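Side-chain contacts in sucrose 6(F)-phosphate phosphorylase (Thermoanaerobacterium thermosaccharolyticum DSM 571, PDB 6S9V), which is a sugar-active enzyme of the alpha-amylase family, built on a closed eight-stranded parallel beta/alpha barrel: residues 140-145 with 166-171; 211-216 with 233-238; 273-278 with 380-385; 374-379 with 438-443. All coordinates share one frame; numbering follows the deposited sequence.

Interaction 1. Residues 140-145 with 166-171; sequences GDIEKM and KVWTTF
Met145 and Trp168 reach for each other from opposite directions and meet at the rim of the indole. The sulfur does the touching. Met145 SD lies 3.4 Å from Trp168 CZ2, the outer carbon of the six-membered ring on the side of the indole nitrogen. From the centroid of that ring SD is 4.7 Å away, and the line to it runs 88° off the ring normal. The sulfur therefore sits at the ring edge, almost in its plane, and not over a face. The methyl group lies by the same edge but somewhat off the ring plane, with Met145 CE 3.6 Å from Trp168 CH2. The Met145 chain is extended beyond CG, which carries SD and CE straight out to the indole. Ile142 comes in beside it from helix 139-142. Its CD1 is 3.9 Å from Trp168 CH2 and approaches the ring obliquely. Ile142 and Met145 are the two ends of a type I beta turn, closed by a bond of 2.9 Å from Met145 N to Ile142 O. This turn brings both side chains to one corner of the indole. Leu128 and Lys218 also touch Trp168, and all three residues of the contact are buried. Sulfur in the plane of the ring makes this an edge-on Met-aromatic contact. It joins the turn after helix 139-142 to the end of the two-stranded antiparallel sheet 153-157/164-168.

Interaction 2. Residues 211-216 with 233-238; sequences DAVGYV and EFLDWA. With SO4 (sulfate ion), chain D.
Val213 and Val216 fit against Phe234 and Leu235 within one beta/alpha unit of the barrel. A short 3-10 turn that includes Val213 follows barrel strand 207-210, and helix 230-244 is the next helix of the chain. Val213 CG2 is the main bump. It enters the hollow between two neighbouring helix side chains, 3.7 Å from Leu235 CD2 and 4.1 Å from Phe234 CE2. With chi1 at 67°, CG1 lies between the backbone N and the carbonyl carbon, and CG2, anti to N, is directed at the helix. Val216 supplies a second bump. Its CG2 lies 4.0 Å from Phe234 CD2, and the two side chains are set nearly perpendicular. Phe234 thus meets both valines, Val213 at its ring edge and Val216 obliquely. Leu193 of helix 187-202 also touches Phe234. Between the valines, Tyr215 points the other way, to a sulfate ion probably taken from the crystallisation liquor. Arg148 and His358 bind the same ion, and Tyr215 OH donates a 2.8 Å hydrogen bond to sulfate O1.

Interaction 3. Residues 273-278 with 380-385; sequences FILPFT and AIQFFT
Leu275 inserts its forked end between Gln382 and Thr385, where two helices of the beta/alpha barrel meet. Helix 275-285 follows barrel strand 269-271, and helix 372-384 precedes strand 388-392. The CB of Leu275 already points to the second helix. CG stands anti to the backbone N (chi1 -168°), which keeps the chain running outward, and the two methyl groups then part. CD2 meets the aliphatic part of Gln382, 4.3 Å from its CG. CD1 meets Thr385, 4.2 Å from its OG1. Both are loose van der Waals approaches. The amide of Gln382 is bonded elsewhere: OE1 accepts from Arg379 and NE2 donates to Gln390 O of the last barrel strand. This fixes the amide at both ends, while its CG faces the leucine. Leu291 and Leu295 of helix 289-295 extend the apolar surroundings to Ile381 and Thr385. Each segment also has a threonine turned back on its own chain. Thr278 OG1 donates to Ile274 O at 2.8 Å, and that oxygen also accepts from Thr278 N. The hydroxyl next to Leu275 CD1 does likewise: Thr385 OG1 donates 2.8 Å to Ile381 O, from above the carbonyl plane.

Interaction 4. Residues 374-379 with 438-443; sequences AYLAAR and LKLIRF
This helix-to-helix contact joins 372-384, which leads into the last barrel strand, to 432-446, which precedes the C-terminal five-stranded antiparallel sheet. Leu440 fills the gap between them with one methyl group. Its CD2 is 3.9 Å from Arg379 CB and 4.1 Å from Leu376 CD1. Leu440 CD2 also rests on main chain, 4.0 Å from Leu376 O. Leu376 and Leu440 run alongside one another, pointing opposite ways. Ile488 of the C-terminal sheet touches Leu440 too. Arg379 offers the contact only the root of its side chain. The chain bends at chi2 (-74°) and carries the guanidinium away from Leu440, toward Tyr375 on the preceding turn. There NE and NH2 grip one atom side-on: Tyr375 OH lies 3.1 Å from Arg379 NE and 3.0 Å from Arg379 NH2. The hydroxyl is within 1° of the guanidinium plane. Arg379 NH2 also forms a salt bridge with Asp307, and Tyr375 OH is bonded to Gly395 O. The chemistry is therefore divided. Between the two segments the contact is apolar, through van der Waals packing. The two bonds to Tyr375 OH, with the salt bridge to Asp307, set the orientation of the guanidinium, and Asp307 probably balances its charge.

Read from the N terminus, interaction 1 closes first, over a 20-residue gap that holds most of the 153-157/164-168 hairpin. Interaction 2 follows in series and closes the loop between barrel strand 207-210 and helix 230-244. The two touch: Phe171 and Thr170 pack on Tyr215, so the hairpin region leans on the loop beside the sulfate. Interaction 3 spans 101 residues and brings helix 275-285 to helix 372-384. Interaction 4 crosses it, since 374-379 falls inside that span and 438-443 beyond it. Both use helix 372-384, and Phe383 packs on Leu440 and Ile441. Together they connect the barrel to the C-terminal sheet, with interactions 1 and 4 about 44 Å apart between centres.

Interaction 1. Residues 140-145 with 166-171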
loop_
_atom_site.group_PDB
_atom_site.type_symbol
_atom_site.label_atom_id
_atom_site.label_comp_id
_atom_site.label_asym_id
_atom_site.label_seq_id
_atom_site.Cartn_x
_atom_site.Cartn_y
_atom_site.Cartn_z
ATOM N N GLY A 140 26.692 3.156 18.860
ATOM C CA GLY A 140 26.252 4.537 18.803
ATOM C C GLY A 140 25.669 4.910 17.457
ATOM O O GLY A 140 24.724 5.701 17.383
ATOM N N ASP A 141 26.210 4.344 16.378
ATOM C CA ASP A 141 25.659 4.613 15.055
ATOM C C ASP A 141 24.326 3.900 14.861
ATOM O O ASP A 141 23.388 4.472 14.293
ATOM C CB ASP A 141 26.657 4.194 13.974
ATOM C CG ASP A 141 27.920 5.033 13.987
ATOM O OD1 ASP A 141 27.875 6.167 14.508
ATOM O OD2 ASP A 141 28.953 4.564 13.464
ATOM N N ILE A 142 24.222 2.651 15.327
ATOM C CA ILE A 142 22.964 1.916 15.218
ATOM C C ILE A 142 21.862 2.643 15.977
ATOM O O ILE A 142 20.705 2.690 15.537
ATOM C CB ILE A 142 23.137 0.477 15.739
ATOM C CG1 ILE A 142 24.249 -0.262 14.990
ATOM C CG2 ILE A 142 21.825 -0.280 15.627
ATOM C CD1 ILE A 142 24.089 -0.269 13.491
ATOM N N GLU A 143 22.204 3.219 17.133
ATOM C CA GLU A 143 21.223 3.899 17.971
ATOM C C GLU A 143 20.594 5.097 17.276
ATOM O O GLU A 143 19.500 5.518 17.668
ATOM C CB GLU A 143 21.894 4.329 19.279
ATOM C CG GLU A 143 22.251 3.162 20.193
ATOM C CD GLU A 143 23.153 3.565 21.350
ATOM O OE1 GLU A 143 23.710 4.682 21.318
ATOM O OE2 GLU A 143 23.306 2.759 22.290
ATOM N N LYS A 144 21.248 5.655 16.256
ATOM C CA LYS A 144 20.676 6.761 15.500
ATOM C C LYS A 144 19.715 6.302 14.410
ATOM O O LYS A 144 19.059 7.144 13.781
ATOM C CB LYS A 144 21.782 7.601 14.858
ATOM C CG LYS A 144 22.745 8.251 15.841
ATOM C CD LYS A 144 23.808 9.053 15.102
ATOM C CE LYS A 144 24.837 9.648 16.055
ATOM N NZ LYS A 144 25.892 10.398 15.316
ATOM N N MET A 145 19.610 5.003 14.169
ATOM C CA MET A 145 18.868 4.513 13.021
ATOM C C MET A 145 17.420 4.222 13.380
ATOM O O MET A 145 17.092 3.885 14.519
ATOM C CB MET A 145 19.522 3.250 12.464
ATOM C CG MET A 145 20.934 3.470 11.964
ATOM S SD MET A 145 21.705 1.947 11.398
ATOM C CE MET A 145 23.345 2.568 11.021
ATOM N N LYS A 166 28.561 -10.469 8.198
ATOM C CA LYS A 166 27.347 -9.716 8.462
ATOM C C LYS A 166 26.953 -8.933 7.222
ATOM O O LYS A 166 27.809 -8.360 6.541
ATOM C CB LYS A 166 27.550 -8.759 9.636
ATOM C CG LYS A 166 27.737 -9.455 10.967
ATOM C CD LYS A 166 27.894 -8.449 12.096
ATOM C CE LYS A 166 27.766 -9.122 13.452
ATOM N NZ LYS A 166 29.019 -9.795 13.850
ATOM N N VAL A 167 25.658 -8.950 6.909
ATOM C CA VAL A 167 25.100 -8.146 5.833
ATOM C C VAL A 167 23.868 -7.431 6.371
ATOM O O VAL A 167 23.198 -7.906 7.295
ATOM C CB VAL A 167 24.733 -8.970 4.576
ATOM C CG1 VAL A 167 25.965 -9.661 4.019
ATOM C CG2 VAL A 167 23.643 -9.969 4.896
ATOM N N TRP A 168 23.569 -6.283 5.780
ATOM C CA TRP A 168 22.451 -5.474 6.237
ATOM C C TRP A 168 21.127 -6.170 5.942
ATOM O O TRP A 168 20.896 -6.667 4.832
ATOM C CB TRP A 168 22.507 -4.102 5.565
ATOM C CG TRP A 168 21.953 -2.998 6.399
ATOM C CD1 TRP A 168 20.722 -2.415 6.295
ATOM C CD2 TRP A 168 22.605 -2.368 7.506
ATOM N NE1 TRP A 168 20.578 -1.439 7.256
ATOM C CE2 TRP A 168 21.721 -1.397 8.014
ATOM C CE3 TRP A 168 23.855 -2.530 8.111
ATOM C CZ2 TRP A 168 22.050 -0.582 9.098
ATOM C CZ3 TRP A 168 24.181 -1.720 9.190
ATOM C CH2 TRP A 168 23.279 -0.759 9.671
ATOM N N THR A 169 20.251 -6.198 6.949
ATOM C CA THR A 169 18.906 -6.761 6.813
ATOM C C THR A 169 17.988 -5.853 7.629
ATOM O O THR A 169 17.902 -5.994 8.853
ATOM C CB THR A 169 18.837 -8.213 7.285
ATOM O OG1 THR A 169 19.201 -8.311 8.670
ATOM C CG2 THR A 169 19.788 -9.079 6.461
ATOM N N THR A 170 17.333 -4.908 6.947
ATOM C CA THR A 170 16.448 -3.964 7.624
ATOM C C THR A 170 15.262 -4.673 8.261
ATOM O O THR A 170 14.839 -4.316 9.365
ATOM C CB THR A 170 15.954 -2.908 6.631
ATOM O OG1 THR A 170 17.052 -2.103 6.193
ATOM C CG2 THR A 170 14.890 -2.019 7.259
ATOM N N PHE A 171 14.698 -5.658 7.567
ATOM C CA PHE A 171 13.504 -6.365 7.997
ATOM C C PHE A 171 13.810 -7.841 8.218
ATOM O O PHE A 171 14.786 -8.382 7.696
ATOM C CB PHE A 171 12.384 -6.246 6.957
ATOM C CG PHE A 171 12.013 -4.841 6.627
ATOM C CD1 PHE A 171 11.188 -4.126 7.468
ATOM C CD2 PHE A 171 12.491 -4.231 5.471
ATOM C CE1 PHE A 171 10.823 -2.833 7.165
ATOM C CE2 PHE A 171 12.140 -2.930 5.170
ATOM C CZ PHE A 171 11.314 -2.227 6.024
#

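Interaction 2. Residues 211-216 with 233-238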
loop_
_atom_site.group_PDB
_atom_site.type_symbol
_atom_site.label_atom_id
_atom_site.label_comp_id
_atom_site.label_asym_id
_atom_site.label_seq_id
_atom_site.Cartn_x
_atom_site.Cartn_y
_atom_site.Cartn_z
ATOM N N ASP A 211 8.188 -0.932 -2.909
ATOM C CA ASP A 211 8.048 -1.327 -1.518
ATOM C C ASP A 211 9.227 -0.822 -0.690
ATOM O O ASP A 211 10.385 -0.960 -1.092
ATOM C CB ASP A 211 7.962 -2.850 -1.428
ATOM C CG ASP A 211 7.952 -3.349 0.001
ATOM O OD1 ASP A 211 6.969 -3.075 0.716
ATOM O OD2 ASP A 211 8.922 -4.024 0.408
ATOM N N ALA A 212 8.924 -0.235 0.469
ATOM C CA ALA A 212 9.941 0.138 1.447
ATOM C C ALA A 212 11.019 1.021 0.822
ATOM O O ALA A 212 12.180 0.985 1.224
ATOM C CB ALA A 212 10.569 -1.106 2.086
ATOM N N VAL A 213 10.635 1.848 -0.153
ATOM C CA VAL A 213 11.634 2.634 -0.872
ATOM C C VAL A 213 12.360 3.585 0.073
ATOM O O VAL A 213 13.539 3.905 -0.139
ATOM C CB VAL A 213 10.975 3.385 -2.047
ATOM C CG1 VAL A 213 10.017 4.457 -1.548
ATOM C CG2 VAL A 213 12.050 3.985 -2.963
ATOM N N GLY A 214 11.708 4.007 1.155
ATOM C CA GLY A 214 12.354 4.928 2.072
ATOM C C GLY A 214 13.609 4.384 2.722
ATOM O O GLY A 214 14.402 5.162 3.265
ATOM N N TYR A 215 13.823 3.068 2.666
ATOM C CA TYR A 215 14.935 2.438 3.364
ATOM C C TYR A 215 16.167 2.208 2.497
ATOM O O TYR A 215 17.180 1.728 3.015
ATOM C CB TYR A 215 14.481 1.100 3.950
ATOM C CG TYR A 215 13.449 1.268 5.026
ATOM C CD1 TYR A 215 13.826 1.489 6.338
ATOM C CD2 TYR A 215 12.093 1.249 4.723
ATOM C CE1 TYR A 215 12.893 1.653 7.328
ATOM C CE2 TYR A 215 11.143 1.424 5.713
ATOM C CZ TYR A 215 11.555 1.620 7.016
ATOM O OH TYR A 215 10.631 1.801 8.020
ATOM N N VAL A 216 16.129 2.555 1.207
ATOM C CA VAL A 216 17.183 2.080 0.318
ATOM C C VAL A 216 18.526 2.769 0.552
ATOM O O VAL A 216 19.567 2.184 0.230
ATOM C CB VAL A 216 16.799 2.219 -1.173
ATOM C CG1 VAL A 216 15.586 1.349 -1.486
ATOM C CG2 VAL A 216 16.573 3.686 -1.580
ATOM N N GLU A 233 18.229 10.842 -5.876
ATOM C CA GLU A 233 19.022 10.369 -7.004
ATOM C C GLU A 233 18.568 8.981 -7.449
ATOM O O GLU A 233 18.507 8.692 -8.652
ATOM C CB GLU A 233 20.499 10.360 -6.616
ATOM C CG GLU A 233 21.018 11.712 -6.151
ATOM C CD GLU A 233 22.460 11.654 -5.693
ATOM O OE1 GLU A 233 23.292 11.077 -6.423
ATOM O OE2 GLU A 233 22.760 12.181 -4.599
ATOM N N PHE A 234 18.246 8.108 -6.490
ATOM C CA PHE A 234 17.699 6.800 -6.828
ATOM C C PHE A 234 16.296 6.922 -7.412
ATOM O O PHE A 234 15.972 6.276 -8.413
ATOM C CB PHE A 234 17.669 5.902 -5.593
ATOM C CG PHE A 234 17.003 4.577 -5.831
ATOM C CD1 PHE A 234 17.677 3.560 -6.493
ATOM C CD2 PHE A 234 15.701 4.355 -5.418
ATOM C CE1 PHE A 234 17.067 2.348 -6.732
ATOM C CE2 PHE A 234 15.090 3.138 -5.648
ATOM C CZ PHE A 234 15.779 2.130 -6.305
ATOM N N LEU A 235 15.436 7.722 -6.775
ATOM C CA LEU A 235 14.074 7.878 -7.277
ATOM C C LEU A 235 14.073 8.424 -8.698
ATOM O O LEU A 235 13.344 7.925 -9.564
ATOM C CB LEU A 235 13.275 8.790 -6.351
ATOM C CG LEU A 235 12.943 8.230 -4.973
ATOM C CD1 LEU A 235 12.314 9.305 -4.101
ATOM C CD2 LEU A 235 12.017 7.018 -5.091
ATOM N N ASP A 236 14.893 9.443 -8.964
ATOM C CA ASP A 236 14.941 10.006 -10.306
ATOM C C ASP A 236 15.418 8.968 -11.308
ATOM O O ASP A 236 14.844 8.836 -12.396
ATOM C CB ASP A 236 15.862 11.231 -10.343
ATOM C CG ASP A 236 15.309 12.409 -9.557
ATOM O OD1 ASP A 236 14.100 12.414 -9.242
ATOM O OD2 ASP A 236 16.090 13.339 -9.258
ATOM N N TRP A 237 16.468 8.217 -10.955
ATOM C CA TRP A 237 16.950 7.155 -11.825
ATOM C C TRP A 237 15.854 6.139 -12.097
ATOM O O TRP A 237 15.597 5.771 -13.249
ATOM C CB TRP A 237 18.170 6.466 -11.204
ATOM C CG TRP A 237 18.550 5.229 -11.966
ATOM C CD1 TRP A 237 19.332 5.162 -13.078
ATOM C CD2 TRP A 237 18.153 3.885 -11.675
ATOM N NE1 TRP A 237 19.444 3.863 -13.502
ATOM C CE2 TRP A 237 18.729 3.059 -12.657
ATOM C CE3 TRP A 237 17.364 3.300 -10.680
ATOM C CZ2 TRP A 237 18.540 1.680 -12.676
ATOM C CZ3 TRP A 237 17.180 1.935 -10.698
ATOM C CH2 TRP A 237 17.764 1.138 -11.688
ATOM N N ALA A 238 15.195 5.669 -11.035
ATOM C CA ALA A 238 14.211 4.610 -11.189
ATOM C C ALA A 238 13.011 5.080 -12.001
ATOM O O ALA A 238 12.461 4.316 -12.804
ATOM C CB ALA A 238 13.776 4.105 -9.815
HETATM S S SO4 D . 7.254 0.325 7.525
HETATM O O1 SO4 D . 7.947 1.593 7.263
HETATM O O2 SO4 D . 7.833 -0.354 8.679
HETATM O O3 SO4 D . 5.848 0.615 7.776
HETATM O O4 SO4 D . 7.383 -0.559 6.373
#

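Interaction 3. Residues 273-278 with 380-385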
loop_
_atom_site.group_PDB
_atom_site.type_symbol
_atom_site.label_atom_id
_atom_site.label_comp_id
_atom_site.label_asym_id
_atom_site.label_seq_id
_atom_site.Cartn_x
_atom_site.Cartn_y
_atom_site.Cartn_z
ATOM N N PHE A 273 -1.800 8.112 2.918
ATOM C CA PHE A 273 -1.747 7.423 4.206
ATOM C C PHE A 273 -2.339 8.241 5.348
ATOM O O PHE A 273 -2.294 7.796 6.504
ATOM C CB PHE A 273 -0.303 7.035 4.529
ATOM C CG PHE A 273 0.213 5.846 3.727
ATOM C CD1 PHE A 273 -0.579 4.715 3.513
ATOM C CD2 PHE A 273 1.487 5.871 3.186
ATOM C CE1 PHE A 273 -0.097 3.631 2.790
ATOM C CE2 PHE A 273 1.977 4.793 2.460
ATOM C CZ PHE A 273 1.189 3.674 2.257
ATOM N N ILE A 274 -2.899 9.410 5.057
ATOM C CA ILE A 274 -3.541 10.251 6.066
ATOM C C ILE A 274 -5.050 10.024 6.069
ATOM O O ILE A 274 -5.689 10.078 7.133
ATOM C CB ILE A 274 -3.200 11.727 5.819
ATOM C CG1 ILE A 274 -1.720 11.982 6.109
ATOM C CG2 ILE A 274 -4.053 12.646 6.680
ATOM C CD1 ILE A 274 -1.188 13.260 5.503
ATOM N N LEU A 275 -5.631 9.778 4.896
ATOM C CA LEU A 275 -7.079 9.608 4.808
ATOM C C LEU A 275 -7.620 8.442 5.630
ATOM O O LEU A 275 -8.729 8.577 6.176
ATOM C CB LEU A 275 -7.485 9.433 3.343
ATOM C CG LEU A 275 -8.976 9.515 3.024
ATOM C CD1 LEU A 275 -9.526 10.916 3.204
ATOM C CD2 LEU A 275 -9.229 9.007 1.606
ATOM N N PRO A 276 -6.959 7.282 5.719
ATOM C CA PRO A 276 -7.583 6.162 6.464
ATOM C C PRO A 276 -7.925 6.523 7.905
ATOM O O PRO A 276 -9.063 6.306 8.347
ATOM C CB PRO A 276 -6.534 5.043 6.357
ATOM C CG PRO A 276 -5.768 5.373 5.085
ATOM C CD PRO A 276 -5.705 6.879 5.061
ATOM N N PHE A 277 -6.968 7.080 8.649
ATOM C CA PHE A 277 -7.252 7.533 10.009
ATOM C C PHE A 277 -8.224 8.706 10.009
ATOM O O PHE A 277 -9.122 8.778 10.856
ATOM C CB PHE A 277 -5.948 7.933 10.712
ATOM C CG PHE A 277 -6.137 8.374 12.146
ATOM C CD1 PHE A 277 -6.584 9.658 12.449
ATOM C CD2 PHE A 277 -5.857 7.510 13.185
ATOM C CE1 PHE A 277 -6.766 10.055 13.776
ATOM C CE2 PHE A 277 -6.033 7.894 14.507
ATOM C CZ PHE A 277 -6.480 9.161 14.808
ATOM N N THR A 278 -8.050 9.649 9.077
ATOM C CA THR A 278 -8.902 10.833 9.049
ATOM C C THR A 278 -10.369 10.457 8.891
ATOM O O THR A 278 -11.243 11.039 9.546
ATOM C CB THR A 278 -8.446 11.766 7.919
ATOM O OG1 THR A 278 -7.114 12.215 8.194
ATOM C CG2 THR A 278 -9.368 12.972 7.794
ATOM N N ALA A 380 -17.904 6.262 0.478
ATOM C CA ALA A 380 -18.351 7.415 -0.298
ATOM C C ALA A 380 -17.373 8.577 -0.153
ATOM O O ALA A 380 -16.979 9.207 -1.147
ATOM C CB ALA A 380 -19.756 7.840 0.140
ATOM N N ILE A 381 -16.964 8.873 1.081
ATOM C CA ILE A 381 -15.953 9.900 1.311
ATOM C C ILE A 381 -14.697 9.579 0.514
ATOM O O ILE A 381 -14.137 10.439 -0.176
ATOM C CB ILE A 381 -15.638 10.032 2.809
ATOM C CG1 ILE A 381 -16.848 10.556 3.584
ATOM C CG2 ILE A 381 -14.423 10.948 2.997
ATOM C CD1 ILE A 381 -16.717 10.355 5.094
ATOM N N GLN A 382 -14.228 8.333 0.609
ATOM C CA GLN A 382 -13.033 7.936 -0.128
ATOM C C GLN A 382 -13.203 8.185 -1.621
ATOM O O GLN A 382 -12.327 8.768 -2.271
ATOM C CB GLN A 382 -12.724 6.457 0.120
ATOM C CG GLN A 382 -11.410 6.018 -0.519
ATOM C CD GLN A 382 -11.335 4.532 -0.801
ATOM O OE1 GLN A 382 -12.122 3.740 -0.286
ATOM N NE2 GLN A 382 -10.361 4.149 -1.615
ATOM N N PHE A 383 -14.333 7.749 -2.183
ATOM C CA PHE A 383 -14.523 7.828 -3.625
ATOM C C PHE A 383 -14.742 9.261 -4.099
ATOM O O PHE A 383 -14.455 9.576 -5.261
ATOM C CB PHE A 383 -15.704 6.955 -4.051
ATOM C CG PHE A 383 -15.505 5.472 -3.807
ATOM C CD1 PHE A 383 -14.260 4.954 -3.484
ATOM C CD2 PHE A 383 -16.579 4.602 -3.896
ATOM C CE1 PHE A 383 -14.093 3.600 -3.254
ATOM C CE2 PHE A 383 -16.417 3.243 -3.677
ATOM C CZ PHE A 383 -15.176 2.740 -3.353
ATOM N N PHE A 384 -15.239 10.148 -3.228
ATOM C CA PHE A 384 -15.387 11.556 -3.574
ATOM C C PHE A 384 -14.113 12.364 -3.344
ATOM O O PHE A 384 -14.063 13.531 -3.736
ATOM C CB PHE A 384 -16.548 12.190 -2.783
ATOM C CG PHE A 384 -17.872 12.072 -3.485
ATOM C CD1 PHE A 384 -18.528 10.852 -3.559
ATOM C CD2 PHE A 384 -18.438 13.167 -4.104
ATOM C CE1 PHE A 384 -19.731 10.737 -4.227
ATOM C CE2 PHE A 384 -19.632 13.057 -4.785
ATOM C CZ PHE A 384 -20.283 11.847 -4.846
ATOM N N THR A 385 -13.108 11.784 -2.710
ATOM C CA THR A 385 -11.819 12.453 -2.505
ATOM C C THR A 385 -10.977 12.342 -3.770
ATOM O O THR A 385 -10.866 11.249 -4.333
ATOM C CB THR A 385 -11.070 11.825 -1.331
ATOM O OG1 THR A 385 -11.836 11.996 -0.135
ATOM C CG2 THR A 385 -9.694 12.488 -1.141
#

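Interaction 4. Residues 374-379 with 438-443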
loop_
_atom_site.group_PDB
_atom_site.type_symbol
_atom_site.label_atom_id
_atom_site.label_comp_id
_atom_site.label_asym_id
_atom_site.label_seq_id
_atom_site.Cartn_x
_atom_site.Cartn_y
_atom_site.Cartn_z
ATOM N N ALA A 374 -22.189 3.580 8.345
ATOM C CA ALA A 374 -20.950 4.330 8.503
ATOM C C ALA A 374 -19.884 3.839 7.529
ATOM O O ALA A 374 -19.096 4.635 6.996
ATOM C CB ALA A 374 -20.454 4.215 9.941
ATOM N N TYR A 375 -19.857 2.530 7.272
ATOM C CA TYR A 375 -18.867 1.975 6.360
ATOM C C TYR A 375 -19.124 2.431 4.929
ATOM O O TYR A 375 -18.186 2.804 4.214
ATOM C CB TYR A 375 -18.875 0.452 6.447
ATOM C CG TYR A 375 -17.891 -0.192 5.513
ATOM C CD1 TYR A 375 -16.555 0.188 5.523
ATOM C CD2 TYR A 375 -18.286 -1.173 4.616
ATOM C CE1 TYR A 375 -15.646 -0.393 4.673
ATOM C CE2 TYR A 375 -17.372 -1.764 3.760
ATOM C CZ TYR A 375 -16.054 -1.365 3.792
ATOM O OH TYR A 375 -15.133 -1.930 2.931
ATOM N N LEU A 376 -20.385 2.421 4.494
ATOM C CA LEU A 376 -20.704 2.964 3.177
ATOM C C LEU A 376 -20.394 4.457 3.119
ATOM O O LEU A 376 -19.921 4.959 2.095
ATOM C CB LEU A 376 -22.168 2.703 2.832
ATOM C CG LEU A 376 -22.466 1.441 2.023
ATOM C CD1 LEU A 376 -21.756 1.448 0.673
ATOM C CD2 LEU A 376 -22.059 0.218 2.808
ATOM N N ALA A 377 -20.636 5.180 4.217
ATOM C CA ALA A 377 -20.271 6.592 4.268
ATOM C C ALA A 377 -18.768 6.775 4.101
ATOM O O ALA A 377 -18.321 7.671 3.368
ATOM C CB ALA A 377 -20.752 7.216 5.578
ATOM N N ALA A 378 -17.976 5.915 4.751
ATOM C CA ALA A 378 -16.523 5.951 4.629
ATOM C C ALA A 378 -16.072 5.776 3.184
ATOM O O ALA A 378 -15.190 6.503 2.700
ATOM C CB ALA A 378 -15.911 4.861 5.510
ATOM N N ARG A 379 -16.633 4.785 2.488
ATOM C CA ARG A 379 -16.258 4.550 1.097
ATOM C C ARG A 379 -16.725 5.691 0.200
ATOM O O ARG A 379 -16.037 6.051 -0.760
ATOM C CB ARG A 379 -16.840 3.216 0.614
ATOM C CG ARG A 379 -16.181 1.989 1.255
ATOM C CD ARG A 379 -14.788 1.732 0.690
ATOM N NE ARG A 379 -14.215 0.525 1.279
ATOM C CZ ARG A 379 -12.928 0.201 1.259
ATOM N NH1 ARG A 379 -12.036 0.987 0.666
ATOM N NH2 ARG A 379 -12.531 -0.919 1.851
ATOM N N LEU A 438 -20.895 -2.508 -3.875
ATOM C CA LEU A 438 -20.674 -2.739 -5.297
ATOM C C LEU A 438 -21.420 -1.709 -6.141
ATOM O O LEU A 438 -20.900 -1.240 -7.161
ATOM C CB LEU A 438 -21.098 -4.162 -5.666
ATOM C CG LEU A 438 -20.242 -5.279 -5.043
ATOM C CD1 LEU A 438 -20.755 -6.652 -5.435
ATOM C CD2 LEU A 438 -18.781 -5.138 -5.446
ATOM N N LYS A 439 -22.643 -1.348 -5.736
ATOM C CA LYS A 439 -23.396 -0.324 -6.456
ATOM C C LYS A 439 -22.689 1.027 -6.383
ATOM O O LYS A 439 -22.610 1.760 -7.385
ATOM C CB LYS A 439 -24.818 -0.228 -5.891
ATOM C CG LYS A 439 -25.731 0.684 -6.692
ATOM C CD LYS A 439 -27.167 0.653 -6.184
ATOM C CE LYS A 439 -28.027 1.673 -6.922
ATOM N NZ LYS A 439 -29.441 1.677 -6.433
ATOM N N LEU A 440 -22.172 1.372 -5.203
ATOM C CA LEU A 440 -21.428 2.615 -5.046
ATOM C C LEU A 440 -20.171 2.608 -5.902
ATOM O O LEU A 440 -19.843 3.614 -6.543
ATOM C CB LEU A 440 -21.057 2.828 -3.578
ATOM C CG LEU A 440 -20.217 4.068 -3.257
ATOM C CD1 LEU A 440 -21.004 5.341 -3.577
ATOM C CD2 LEU A 440 -19.758 4.054 -1.811
ATOM N N ILE A 441 -19.446 1.486 -5.917
ATOM C CA ILE A 441 -18.242 1.396 -6.739
ATOM C C ILE A 441 -18.582 1.636 -8.202
ATOM O O ILE A 441 -17.919 2.421 -8.898
ATOM C CB ILE A 441 -17.552 0.035 -6.535
ATOM C CG1 ILE A 441 -16.888 -0.027 -5.159
ATOM C CG2 ILE A 441 -16.532 -0.193 -7.626
ATOM C CD1 ILE A 441 -16.425 -1.429 -4.765
ATOM N N ARG A 442 -19.610 0.948 -8.702
ATOM C CA ARG A 442 -19.962 1.107 -10.108
ATOM C C ARG A 442 -20.422 2.528 -10.411
ATOM O O ARG A 442 -20.146 3.047 -11.502
ATOM C CB ARG A 442 -21.012 0.079 -10.526
ATOM C CG ARG A 442 -20.444 -1.343 -10.524
ATOM C CD ARG A 442 -21.093 -2.204 -11.597
ATOM N NE ARG A 442 -22.407 -2.688 -11.228
ATOM C CZ ARG A 442 -23.278 -3.228 -12.074
ATOM N NH1 ARG A 442 -22.993 -3.360 -13.371
ATOM N NH2 ARG A 442 -24.445 -3.639 -11.609
ATOM N N PHE A 443 -21.112 3.179 -9.472
ATOM C CA PHE A 443 -21.424 4.588 -9.670
ATOM C C PHE A 443 -20.150 5.413 -9.819
ATOM O O PHE A 443 -20.051 6.267 -10.712
ATOM C CB PHE A 443 -22.262 5.141 -8.520
ATOM C CG PHE A 443 -22.677 6.575 -8.731
ATOM C CD1 PHE A 443 -23.773 6.880 -9.524
ATOM C CD2 PHE A 443 -21.950 7.612 -8.170
ATOM C CE1 PHE A 443 -24.151 8.207 -9.748
ATOM C CE2 PHE A 443 -22.329 8.937 -8.375
ATOM C CZ PHE A 443 -23.430 9.229 -9.163
#